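Local coordinates for putative oxidoreductase (Salmonella enterica subsp. enterica serovar Typhimurium, PDB 3NX4), which binds NADP and probably works as an NADPH-dependent acryloyl-CoA reductase of the medium-chain dehydrogenase/reductase family, at residues G128-L133 / G157-T162; V151-S156 / I216-D221; V237-L242 / V260-V265. All coordinates share one frame; numbering follows the deposited sequence.

Contact 1: G128-L133 / G157-T162. With NAP (NADP nicotinamide-adenine-dinucleotide phosphate), chain C.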
loop_
_atom_site.group_PDB
_atom_site.type_symbol
_atom_site.label_atom_id
_atom_site.label_comp_id
_atom_site.label_asym_id
_atom_site.label_seq_id
_atom_site.Cartn_x
_atom_site.Cartn_y
_atom_site.Cartn_z
ATOM N N GLY A 128 -4.685 -4.671 20.543
ATOM C CA GLY A 128 -5.177 -3.306 20.600
ATOM C C GLY A 128 -4.137 -2.279 20.161
ATOM O O GLY A 128 -4.464 -1.288 19.511
ATOM N N PHE A 129 -2.881 -2.512 20.524
ATOM C CA PHE A 129 -1.787 -1.657 20.078
ATOM C C PHE A 129 -1.725 -1.664 18.546
ATOM O O PHE A 129 -1.623 -0.619 17.909
ATOM C CB PHE A 129 -0.481 -2.160 20.711
ATOM C CG PHE A 129 0.763 -1.481 20.208
ATOM C CD1 PHE A 129 1.143 -0.231 20.697
ATOM C CD2 PHE A 129 1.597 -2.125 19.305
ATOM C CE1 PHE A 129 2.305 0.388 20.248
ATOM C CE2 PHE A 129 2.779 -1.517 18.861
ATOM C CZ PHE A 129 3.125 -0.257 19.327
ATOM N N THR A 130 -1.835 -2.853 17.963
ATOM C CA THR A 130 -1.932 -3.015 16.516
ATOM C C THR A 130 -3.151 -2.293 15.890
ATOM O O THR A 130 -3.037 -1.657 14.841
ATOM C CB THR A 130 -1.979 -4.511 16.161
ATOM O OG1 THR A 130 -0.806 -5.151 16.675
ATOM C CG2 THR A 130 -2.032 -4.710 14.643
ATOM N N ALA A 131 -4.319 -2.411 16.505
ATOM C CA ALA A 131 -5.496 -1.716 15.982
ATOM C C ALA A 131 -5.217 -0.221 15.939
ATOM O O ALA A 131 -5.607 0.474 14.984
ATOM C CB ALA A 131 -6.705 -1.983 16.843
HETATM N N MSE A 132 -4.545 0.273 16.985
HETATM C CA MSE A 132 -4.231 1.691 17.058
HETATM C C MSE A 132 -3.272 2.085 15.924
HETATM O O MSE A 132 -3.462 3.110 15.267
HETATM C CB MSE A 132 -3.641 2.057 18.422
HETATM C CG MSE A 132 -3.517 3.556 18.639
HETATM SE SE MSE A 132 -5.257 4.469 18.834
HETATM C CE MSE A 132 -5.100 5.566 17.367
ATOM N N LEU A 133 -2.233 1.283 15.701
ATOM C CA LEU A 133 -1.343 1.537 14.570
ATOM C C LEU A 133 -2.106 1.551 13.234
ATOM O O LEU A 133 -1.751 2.322 12.337
ATOM C CB LEU A 133 -0.207 0.522 14.524
ATOM C CG LEU A 133 0.757 0.585 15.712
ATOM C CD1 LEU A 133 1.699 -0.608 15.673
ATOM C CD2 LEU A 133 1.544 1.904 15.726
ATOM N N GLY A 157 -12.654 -10.367 16.640
ATOM C CA GLY A 157 -11.410 -10.774 17.283
ATOM C C GLY A 157 -10.772 -9.666 18.111
ATOM O O GLY A 157 -11.389 -8.631 18.354
ATOM N N GLY A 158 -9.538 -9.885 18.559
ATOM C CA GLY A 158 -8.850 -8.898 19.377
ATOM C C GLY A 158 -8.531 -7.573 18.696
ATOM O O GLY A 158 -8.862 -6.489 19.203
ATOM N N VAL A 159 -7.851 -7.643 17.559
ATOM C CA VAL A 159 -7.534 -6.420 16.814
ATOM C C VAL A 159 -8.847 -5.785 16.314
ATOM O O VAL A 159 -9.077 -4.571 16.439
ATOM C CB VAL A 159 -6.614 -6.730 15.600
ATOM C CG1 VAL A 159 -6.454 -5.489 14.705
ATOM C CG2 VAL A 159 -5.228 -7.231 16.064
ATOM N N GLY A 160 -9.720 -6.620 15.762
ATOM C CA GLY A 160 -10.979 -6.143 15.203
ATOM C C GLY A 160 -11.876 -5.447 16.210
ATOM O O GLY A 160 -12.444 -4.401 15.923
ATOM N N SER A 161 -12.005 -6.012 17.407
ATOM C CA SER A 161 -12.849 -5.396 18.426
ATOM C C SER A 161 -12.323 -4.012 18.784
ATOM O O SER A 161 -13.090 -3.049 18.887
ATOM C CB SER A 161 -12.903 -6.266 19.698
ATOM O OG SER A 161 -13.587 -7.481 19.450
ATOM N N THR A 162 -11.011 -3.921 18.983
ATOM C CA THR A 162 -10.400 -2.650 19.367
ATOM C C THR A 162 -10.588 -1.638 18.239
ATOM O O THR A 162 -10.929 -0.476 18.471
ATOM C CB THR A 162 -8.895 -2.803 19.690
ATOM O OG1 THR A 162 -8.684 -3.962 20.507
ATOM C CG2 THR A 162 -8.378 -1.566 20.435
HETATM P PA NAP C . -8.306 -13.110 16.604
HETATM O O1A NAP C . -8.765 -12.548 17.885
HETATM O O2A NAP C . -8.267 -14.575 16.475
HETATM O O5B NAP C . -9.125 -12.459 15.396
HETATM C C5B NAP C . -9.069 -13.065 14.135
HETATM C C4B NAP C . -10.482 -12.964 13.579
HETATM O O4B NAP C . -10.465 -13.353 12.233
HETATM C C3B NAP C . -11.461 -13.899 14.294
HETATM O O3B NAP C . -12.108 -13.228 15.357
HETATM C C2B NAP C . -12.451 -14.250 13.200
HETATM O O2B NAP C . -13.441 -13.249 13.199
HETATM C C1B NAP C . -11.640 -14.091 11.925
HETATM N N9A NAP C . -11.211 -15.388 11.381
HETATM C C8A NAP C . -10.650 -16.438 12.066
HETATM N N7A NAP C . -10.382 -17.423 11.175
HETATM C C5A NAP C . -10.748 -17.011 9.944
HETATM C C6A NAP C . -10.701 -17.613 8.693
HETATM N N6A NAP C . -10.219 -18.841 8.541
HETATM N N1A NAP C . -11.157 -16.922 7.599
HETATM C C2A NAP C . -11.663 -15.647 7.741
HETATM N N3A NAP C . -11.717 -15.053 8.984
HETATM C C4A NAP C . -11.268 -15.730 10.064
HETATM O O3 NAP C . -6.807 -12.587 16.300
HETATM P PN NAP C . -6.111 -11.198 16.690
HETATM O O1N NAP C . -5.274 -11.363 17.901
HETATM O O2N NAP C . -7.177 -10.170 16.678
HETATM O O5D NAP C . -5.164 -11.036 15.396
HETATM C C5D NAP C . -5.768 -10.894 14.133
HETATM C C4D NAP C . -4.734 -11.131 13.044
HETATM O O4D NAP C . -3.775 -10.105 13.118
HETATM C C3D NAP C . -3.985 -12.436 13.252
HETATM O O3D NAP C . -3.704 -13.010 11.994
HETATM C C2D NAP C . -2.694 -12.017 13.917
HETATM O O2D NAP C . -1.639 -12.890 13.595
HETATM C C1D NAP C . -2.486 -10.657 13.282
HETATM N N1N NAP C . -1.670 -9.736 14.083
HETATM C C2N NAP C . -0.501 -9.285 13.542
HETATM C C3N NAP C . 0.314 -8.391 14.230
HETATM C C7N NAP C . 1.259 -7.558 13.409
HETATM O O7N NAP C . 2.496 -7.162 13.944
HETATM N N7N NAP C . 0.892 -7.216 12.179
HETATM C C4N NAP C . -0.082 -7.954 15.494
HETATM C C5N NAP C . -1.287 -8.420 16.038
HETATM C C6N NAP C . -2.080 -9.307 15.313
HETATM P P2B NAP C . -14.981 -13.607 12.839
HETATM O O1X NAP C . -15.814 -12.430 13.267
HETATM O O2X NAP C . -15.116 -13.817 11.350
HETATM O O3X NAP C . -15.359 -14.851 13.597
#
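The methyl group of Ala131 lies over the first turn of the helix bearing Val159 and Thr162, which follows the glycine-rich dinucleotide-binding loop of a Rossmann fold. Ala131 CB sits 3.5 Å from Val159 O, with Thr162 CB and Val159 CG1 on the same small carbon. The axes of the two helical segments approach to 7.9 Å and cross at -55°. Such closeness calls for small residues: Gly128 presents bare CA to Thr162, whose CG2 comes within 3.6 Å of Gly128 CA. The threonine hydroxyl is turned back along its own helix, where OG1 bonds to Gly158 O.

Val159 divides its branches between protein and cofactor. CG1, anti to the backbone N (chi1 172°), leans on Ala131, while Val159 CG2 faces the nicotinamide half, 3.8 Å from NAP C6N. The helix start holds the pyrophosphate, one oxygen per phosphate: Gly158 N donates to NAP O1A at 2.9 Å, and Val159 N to NAP O2N at 2.8 Å, almost straight. The helix end would probably add favourable electrostatics for these anionic groups. On the partner helix, Thr130 sets its OG1 3.1 Å from NAP C4N, the ring carbon that carries hydride in nicotinamide chemistry; this hydroxyl is hydrogen-bonded to Thr126 O, one turn earlier.

Behind this first shell, Gly157 is the N-cap, and glycine suits it because NAP O5B occupies the place a beta carbon would need. Gly157 O is gripped twice by Ser161, whose N and OG reach it from opposite faces of the carbonyl plane, OG at 2.7 Å.

Contact 2: V151-S156 / I216-D221. With NAP (NADP nicotinamide-adenine-dinucleotide phosphate), chain C.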
loop_
_atom_site.group_PDB
_atom_site.type_symbol
_atom_site.label_atom_id
_atom_site.label_comp_id
_atom_site.label_asym_id
_atom_site.label_seq_id
_atom_site.Cartn_x
_atom_site.Cartn_y
_atom_site.Cartn_z
ATOM N N VAL A 151 -14.316 -0.313 6.721
ATOM C CA VAL A 151 -14.627 -1.721 7.000
ATOM C C VAL A 151 -13.529 -2.382 7.848
ATOM O O VAL A 151 -12.336 -2.142 7.634
ATOM C CB VAL A 151 -14.895 -2.523 5.697
ATOM C CG1 VAL A 151 -13.684 -2.523 4.809
ATOM C CG2 VAL A 151 -15.340 -3.958 6.017
ATOM N N VAL A 152 -13.942 -3.198 8.820
ATOM C CA VAL A 152 -13.014 -3.946 9.676
ATOM C C VAL A 152 -13.327 -5.420 9.477
ATOM O O VAL A 152 -14.462 -5.830 9.673
ATOM C CB VAL A 152 -13.219 -3.608 11.189
ATOM C CG1 VAL A 152 -12.264 -4.434 12.084
ATOM C CG2 VAL A 152 -13.035 -2.118 11.440
ATOM N N THR A 153 -12.334 -6.207 9.076
ATOM C CA THR A 153 -12.527 -7.636 8.853
ATOM C C THR A 153 -12.041 -8.397 10.096
ATOM O O THR A 153 -11.407 -7.808 10.972
ATOM C CB THR A 153 -11.793 -8.116 7.583
ATOM O OG1 THR A 153 -10.381 -7.957 7.751
ATOM C CG2 THR A 153 -12.238 -7.293 6.356
ATOM N N GLY A 154 -12.357 -9.686 10.190
ATOM C CA GLY A 154 -12.110 -10.420 11.429
ATOM C C GLY A 154 -12.564 -9.611 12.636
ATOM O O GLY A 154 -11.895 -9.576 13.661
ATOM N N ALA A 155 -13.729 -8.981 12.518
ATOM C CA ALA A 155 -14.131 -7.900 13.419
ATOM C C ALA A 155 -14.345 -8.273 14.887
ATOM O O ALA A 155 -14.189 -7.425 15.773
ATOM C CB ALA A 155 -15.385 -7.214 12.871
ATOM N N SER A 156 -14.739 -9.515 15.147
ATOM C CA SER A 156 -15.057 -9.917 16.515
ATOM C C SER A 156 -13.809 -10.329 17.306
ATOM O O SER A 156 -13.902 -10.621 18.498
ATOM C CB SER A 156 -16.070 -11.065 16.511
ATOM O OG SER A 156 -15.488 -12.237 15.972
ATOM N N ILE A 216 -9.475 -1.860 7.764
ATOM C CA ILE A 216 -8.500 -2.452 8.660
ATOM C C ILE A 216 -8.693 -3.952 8.492
ATOM O O ILE A 216 -9.762 -4.482 8.816
ATOM C CB ILE A 216 -8.747 -2.004 10.120
ATOM C CG1 ILE A 216 -8.563 -0.480 10.233
ATOM C CG2 ILE A 216 -7.822 -2.760 11.083
ATOM C CD1 ILE A 216 -8.602 0.072 11.679
ATOM N N ASP A 217 -7.684 -4.623 7.944
ATOM C CA ASP A 217 -7.804 -6.042 7.632
ATOM C C ASP A 217 -6.943 -6.926 8.514
ATOM O O ASP A 217 -5.737 -6.696 8.654
ATOM C CB ASP A 217 -7.447 -6.332 6.177
ATOM C CG ASP A 217 -7.518 -7.824 5.860
ATOM O OD1 ASP A 217 -8.641 -8.399 5.877
ATOM O OD2 ASP A 217 -6.450 -8.428 5.624
ATOM N N THR A 218 -7.575 -7.929 9.110
ATOM C CA THR A 218 -6.914 -8.886 9.973
ATOM C C THR A 218 -6.970 -10.305 9.404
ATOM O O THR A 218 -6.472 -11.228 10.009
ATOM C CB THR A 218 -7.595 -8.921 11.344
ATOM O OG1 THR A 218 -8.873 -9.538 11.216
ATOM C CG2 THR A 218 -7.769 -7.520 11.900
ATOM N N VAL A 219 -7.616 -10.460 8.259
ATOM C CA VAL A 219 -7.847 -11.768 7.666
ATOM C C VAL A 219 -6.932 -12.170 6.520
ATOM O O VAL A 219 -6.541 -13.313 6.411
ATOM C CB VAL A 219 -9.307 -11.888 7.195
ATOM C CG1 VAL A 219 -9.566 -13.247 6.605
ATOM C CG2 VAL A 219 -10.254 -11.586 8.323
ATOM N N GLY A 220 -6.611 -11.224 5.656
ATOM C CA GLY A 220 -5.778 -11.512 4.515
ATOM C C GLY A 220 -6.514 -12.365 3.502
ATOM O O GLY A 220 -7.725 -12.438 3.497
ATOM N N ASP A 221 -5.750 -13.008 2.632
ATOM C CA ASP A 221 -6.288 -13.927 1.644
ATOM C C ASP A 221 -7.355 -13.320 0.745
ATOM O O ASP A 221 -7.233 -12.198 0.286
ATOM C CB ASP A 221 -6.870 -15.144 2.353
ATOM C CG ASP A 221 -7.013 -16.343 1.436
ATOM O OD1 ASP A 221 -6.059 -16.652 0.704
ATOM O OD2 ASP A 221 -8.085 -16.967 1.450
HETATM P PA NAP C . -8.306 -13.110 16.604
HETATM O O1A NAP C . -8.765 -12.548 17.885
HETATM O O2A NAP C . -8.267 -14.575 16.475
HETATM O O5B NAP C . -9.125 -12.459 15.396
HETATM C C5B NAP C . -9.069 -13.065 14.135
HETATM C C4B NAP C . -10.482 -12.964 13.579
HETATM O O4B NAP C . -10.465 -13.353 12.233
HETATM C C3B NAP C . -11.461 -13.899 14.294
HETATM O O3B NAP C . -12.108 -13.228 15.357
HETATM C C2B NAP C . -12.451 -14.250 13.200
HETATM O O2B NAP C . -13.441 -13.249 13.199
HETATM C C1B NAP C . -11.640 -14.091 11.925
HETATM N N9A NAP C . -11.211 -15.388 11.381
HETATM C C8A NAP C . -10.650 -16.438 12.066
HETATM N N7A NAP C . -10.382 -17.423 11.175
HETATM C C5A NAP C . -10.748 -17.011 9.944
HETATM C C6A NAP C . -10.701 -17.613 8.693
HETATM N N6A NAP C . -10.219 -18.841 8.541
HETATM N N1A NAP C . -11.157 -16.922 7.599
HETATM C C2A NAP C . -11.663 -15.647 7.741
HETATM N N3A NAP C . -11.717 -15.053 8.984
HETATM C C4A NAP C . -11.268 -15.730 10.064
HETATM O O3 NAP C . -6.807 -12.587 16.300
HETATM P PN NAP C . -6.111 -11.198 16.690
HETATM O O1N NAP C . -5.274 -11.363 17.901
HETATM O O2N NAP C . -7.177 -10.170 16.678
HETATM O O5D NAP C . -5.164 -11.036 15.396
HETATM C C5D NAP C . -5.768 -10.894 14.133
HETATM C C4D NAP C . -4.734 -11.131 13.044
HETATM O O4D NAP C . -3.775 -10.105 13.118
HETATM C C3D NAP C . -3.985 -12.436 13.252
HETATM O O3D NAP C . -3.704 -13.010 11.994
HETATM C C2D NAP C . -2.694 -12.017 13.917
HETATM O O2D NAP C . -1.639 -12.890 13.595
HETATM C C1D NAP C . -2.486 -10.657 13.282
HETATM N N1N NAP C . -1.670 -9.736 14.083
HETATM C C2N NAP C . -0.501 -9.285 13.542
HETATM C C3N NAP C . 0.314 -8.391 14.230
HETATM C C7N NAP C . 1.259 -7.558 13.409
HETATM O O7N NAP C . 2.496 -7.162 13.944
HETATM N N7N NAP C . 0.892 -7.216 12.179
HETATM C C4N NAP C . -0.082 -7.954 15.494
HETATM C C5N NAP C . -1.287 -8.420 16.038
HETATM C C6N NAP C . -2.080 -9.307 15.313
HETATM P P2B NAP C . -14.981 -13.607 12.839
HETATM O O1X NAP C . -15.814 -12.430 13.267
HETATM O O2X NAP C . -15.116 -13.817 11.350
HETATM O O3X NAP C . -15.359 -14.851 13.597
#
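Val152 and Ile216 pair as parallel neighbours at the centre of the Rossmann sheet, Ile216 N donating to Val151 O at 2.9 Å and Thr153 N to Ile216 O at 3.1 Å, before both segments leave their strands at the cofactor site. Val152 and Ile216 point to the same face, where the branched side chains meet helix 158-169.

Beyond the strands a threonine takes over the joining. Thr153 OG1 stands between backbone N and carbonyl carbon (chi1 64°), which aims it across the gap: it donates to Asp217 OD1 at 2.6 Å, arriving from above the carboxylate plane, and accepts from Thr218 N. Thr218 replies with its own hydroxyl, OG1 giving a 3.1 Å bond to Thr153 O from above the carbonyl plane. Gly154, at positive phi, suits the tight spot beside this hydroxyl and Val219 CG2. Val219 turns its other methyl, CG1, to the adenine, 3.4 Å from NAP C2A. Farther along, Ser156 OG donates to NAP O1X at 2.7 Å and also bonds Arg180, marking the 2'-phosphate that distinguishes NADP from NAD.

The second carboxylate oxygen closes an Asx motif, Gly220 N reaching the syn lone pair of Asp217 OD2 at 2.8 Å. With a hydroxyl and the Gly220 amide donating to it, helped by a weak bond from Val219 N, the buried carboxylate is probably stabilised as an anion, and it fixes the turn that carries Val219 to the adenine.

Contact 3: V237-L242 / V260-V265. With NAP (NADP nicotinamide-adenine-dinucleotide phosphate), chain C.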
loop_
_atom_site.group_PDB
_atom_site.type_symbol
_atom_site.label_atom_id
_atom_site.label_comp_id
_atom_site.label_asym_id
_atom_site.label_seq_id
_atom_site.Cartn_x
_atom_site.Cartn_y
_atom_site.Cartn_z
ATOM N N VAL A 237 -6.125 0.726 2.761
ATOM C CA VAL A 237 -6.293 -0.454 3.587
ATOM C C VAL A 237 -5.087 -0.611 4.506
ATOM O O VAL A 237 -3.955 -0.685 4.032
ATOM C CB VAL A 237 -6.373 -1.734 2.738
ATOM C CG1 VAL A 237 -6.557 -2.953 3.667
ATOM C CG2 VAL A 237 -7.502 -1.642 1.729
ATOM N N ALA A 238 -5.328 -0.663 5.817
ATOM C CA ALA A 238 -4.289 -1.025 6.775
ATOM C C ALA A 238 -4.392 -2.533 7.030
ATOM O O ALA A 238 -5.400 -3.020 7.521
ATOM C CB ALA A 238 -4.449 -0.226 8.089
ATOM N N ALA A 239 -3.355 -3.274 6.659
ATOM C CA ALA A 239 -3.384 -4.727 6.754
ATOM C C ALA A 239 -2.418 -5.198 7.830
ATOM O O ALA A 239 -1.239 -4.819 7.820
ATOM C CB ALA A 239 -3.007 -5.344 5.404
ATOM N N CYS A 240 -2.897 -6.039 8.742
ATOM C CA CYS A 240 -2.044 -6.506 9.828
ATOM C C CYS A 240 -2.133 -8.011 10.081
ATOM O O CYS A 240 -1.406 -8.537 10.927
ATOM C CB CYS A 240 -2.380 -5.754 11.120
ATOM S SG CYS A 240 -4.018 -6.233 11.788
ATOM N N GLY A 241 -3.002 -8.711 9.357
ATOM C CA GLY A 241 -3.287 -10.090 9.713
ATOM C C GLY A 241 -3.249 -11.152 8.627
ATOM O O GLY A 241 -2.997 -10.874 7.442
ATOM N N LEU A 242 -3.495 -12.390 9.052
ATOM C CA LEU A 242 -3.516 -13.538 8.154
ATOM C C LEU A 242 -4.452 -14.624 8.677
ATOM O O LEU A 242 -4.276 -15.800 8.365
ATOM C CB LEU A 242 -2.110 -14.118 7.991
ATOM C CG LEU A 242 -1.225 -14.241 9.240
ATOM C CD1 LEU A 242 -1.855 -15.107 10.314
ATOM C CD2 LEU A 242 0.134 -14.794 8.859
ATOM N N VAL A 260 -5.236 3.160 -4.856
ATOM C CA VAL A 260 -5.373 2.609 -3.513
ATOM C C VAL A 260 -4.016 2.447 -2.809
ATOM O O VAL A 260 -3.025 2.072 -3.435
ATOM C CB VAL A 260 -6.126 1.243 -3.559
ATOM C CG1 VAL A 260 -5.993 0.498 -2.255
ATOM C CG2 VAL A 260 -7.597 1.453 -3.937
ATOM N N ARG A 261 -3.985 2.725 -1.502
ATOM C CA ARG A 261 -2.812 2.447 -0.683
ATOM C C ARG A 261 -3.055 1.193 0.139
ATOM O O ARG A 261 -4.097 1.061 0.796
ATOM C CB ARG A 261 -2.539 3.599 0.281
ATOM C CG ARG A 261 -1.398 3.318 1.275
ATOM C CD ARG A 261 -1.115 4.522 2.196
ATOM N NE ARG A 261 -0.694 5.714 1.461
ATOM C CZ ARG A 261 -0.415 6.891 2.030
ATOM N NH1 ARG A 261 -0.524 7.047 3.346
ATOM N NH2 ARG A 261 -0.044 7.922 1.283
ATOM N N LEU A 262 -2.107 0.268 0.096
ATOM C CA LEU A 262 -2.111 -0.858 1.034
ATOM C C LEU A 262 -0.938 -0.662 1.987
ATOM O O LEU A 262 0.220 -0.825 1.601
ATOM C CB LEU A 262 -2.006 -2.196 0.292
ATOM C CG LEU A 262 -1.812 -3.468 1.119
ATOM C CD1 LEU A 262 -2.978 -3.672 2.109
ATOM C CD2 LEU A 262 -1.665 -4.668 0.202
ATOM N N GLN A 263 -1.242 -0.261 3.218
ATOM C CA GLN A 263 -0.220 -0.046 4.230
ATOM C C GLN A 263 -0.107 -1.257 5.153
ATOM O O GLN A 263 -1.042 -1.580 5.894
ATOM C CB GLN A 263 -0.546 1.181 5.071
ATOM C CG GLN A 263 0.462 1.397 6.216
ATOM C CD GLN A 263 1.863 1.733 5.697
ATOM O OE1 GLN A 263 2.059 2.745 5.029
ATOM N NE2 GLN A 263 2.830 0.869 5.987
ATOM N N GLY A 264 1.030 -1.934 5.102
ATOM C CA GLY A 264 1.276 -3.024 6.030
ATOM C C GLY A 264 1.547 -2.449 7.410
ATOM O O GLY A 264 2.156 -1.382 7.546
ATOM N N VAL A 265 1.100 -3.155 8.439
ATOM C CA VAL A 265 1.311 -2.714 9.812
ATOM C C VAL A 265 1.967 -3.825 10.613
ATOM O O VAL A 265 1.392 -4.904 10.758
ATOM C CB VAL A 265 -0.024 -2.352 10.483
ATOM C CG1 VAL A 265 0.164 -2.114 11.975
ATOM C CG2 VAL A 265 -0.640 -1.140 9.809
HETATM P PA NAP C . -8.306 -13.110 16.604
HETATM O O1A NAP C . -8.765 -12.548 17.885
HETATM O O2A NAP C . -8.267 -14.575 16.475
HETATM O O5B NAP C . -9.125 -12.459 15.396
HETATM C C5B NAP C . -9.069 -13.065 14.135
HETATM C C4B NAP C . -10.482 -12.964 13.579
HETATM O O4B NAP C . -10.465 -13.353 12.233
HETATM C C3B NAP C . -11.461 -13.899 14.294
HETATM O O3B NAP C . -12.108 -13.228 15.357
HETATM C C2B NAP C . -12.451 -14.250 13.200
HETATM O O2B NAP C . -13.441 -13.249 13.199
HETATM C C1B NAP C . -11.640 -14.091 11.925
HETATM N N9A NAP C . -11.211 -15.388 11.381
HETATM C C8A NAP C . -10.650 -16.438 12.066
HETATM N N7A NAP C . -10.382 -17.423 11.175
HETATM C C5A NAP C . -10.748 -17.011 9.944
HETATM C C6A NAP C . -10.701 -17.613 8.693
HETATM N N6A NAP C . -10.219 -18.841 8.541
HETATM N N1A NAP C . -11.157 -16.922 7.599
HETATM C C2A NAP C . -11.663 -15.647 7.741
HETATM N N3A NAP C . -11.717 -15.053 8.984
HETATM C C4A NAP C . -11.268 -15.730 10.064
HETATM O O3 NAP C . -6.807 -12.587 16.300
HETATM P PN NAP C . -6.111 -11.198 16.690
HETATM O O1N NAP C . -5.274 -11.363 17.901
HETATM O O2N NAP C . -7.177 -10.170 16.678
HETATM O O5D NAP C . -5.164 -11.036 15.396
HETATM C C5D NAP C . -5.768 -10.894 14.133
HETATM C C4D NAP C . -4.734 -11.131 13.044
HETATM O O4D NAP C . -3.775 -10.105 13.118
HETATM C C3D NAP C . -3.985 -12.436 13.252
HETATM O O3D NAP C . -3.704 -13.010 11.994
HETATM C C2D NAP C . -2.694 -12.017 13.917
HETATM O O2D NAP C . -1.639 -12.890 13.595
HETATM C C1D NAP C . -2.486 -10.657 13.282
HETATM N N1N NAP C . -1.670 -9.736 14.083
HETATM C C2N NAP C . -0.501 -9.285 13.542
HETATM C C3N NAP C . 0.314 -8.391 14.230
HETATM C C7N NAP C . 1.259 -7.558 13.409
HETATM O O7N NAP C . 2.496 -7.162 13.944
HETATM N N7N NAP C . 0.892 -7.216 12.179
HETATM C C4N NAP C . -0.082 -7.954 15.494
HETATM C C5N NAP C . -1.287 -8.420 16.038
HETATM C C6N NAP C . -2.080 -9.307 15.313
HETATM P P2B NAP C . -14.981 -13.607 12.839
HETATM O O1X NAP C . -15.814 -12.430 13.267
HETATM O O2X NAP C . -15.116 -13.817 11.350
HETATM O O3X NAP C . -15.359 -14.851 13.597
#
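Val237 to Ala239 and Leu262 to Gly264 are paired parallel strands, the last two of the six-stranded Rossmann sheet, at the edge where the dimer forms. Four backbone bonds join them, from Val237 N to Arg261 O at 2.8 Å through to Val265 N and Ala239 O at 2.9 Å. On one face Leu262 bends back over its neighbour: CD1 lies 3.7 Å from Ala239 CB and also meets Val237 CB, its side chain crossing that of the valine at a slant. Alanine leaves room for this branch. On the other face Ala238 and Gln263 lie under helix 118-140, where small Ala238 fits beneath Cys134.

Past the strand ends the same two segments hold the nicotinamide. Val265 O accepts from NAP N7N at 2.8 Å, while Cys240 O appears to accept from the same amide nitrogen, though its position is less certain. Beside this grip, Cys240 CB packs on Val265 CB. Leu242 N then donates to the ribose hydroxyl NAP O3D at 3.0 Å, and Gly241, with no beta carbon, lets the chain run close beneath that ribose.

At the outer edge, residues 261 to 263 pair antiparallel with the second subunit, continuing the sheet across the dimer. Gln263 serves both sides: its OE1 accepts from Arg261 NE of the second subunit, and the bend at chi2 (66°) swings its amide forward along its own strand, alongside the next residue. There Gln263 NE2 donates almost straight to Gly264 O at 2.8 Å, in the carbonyl plane and on a lone pair.

From the N terminus, helix 118-140 comes first, and contact 1 closes a short loop from it, through strand 150-152, to helix 158-169. Contact 2 begins inside that loop, at residues 151-156, and ends well beyond it at 216-221, so the two cross and tie strand 150-152 and the helix after it to strand 212-217. Contact 3 follows in series, closing a later loop between strands 235-239 and 261-264. It adjoins contact 2 where Asp217 N and O probably bond Ala238 O and Cys240 N. Val159, Thr218 and Cys240 converge beside NADP, joining all three contacts, while Leu133 rests on Val265.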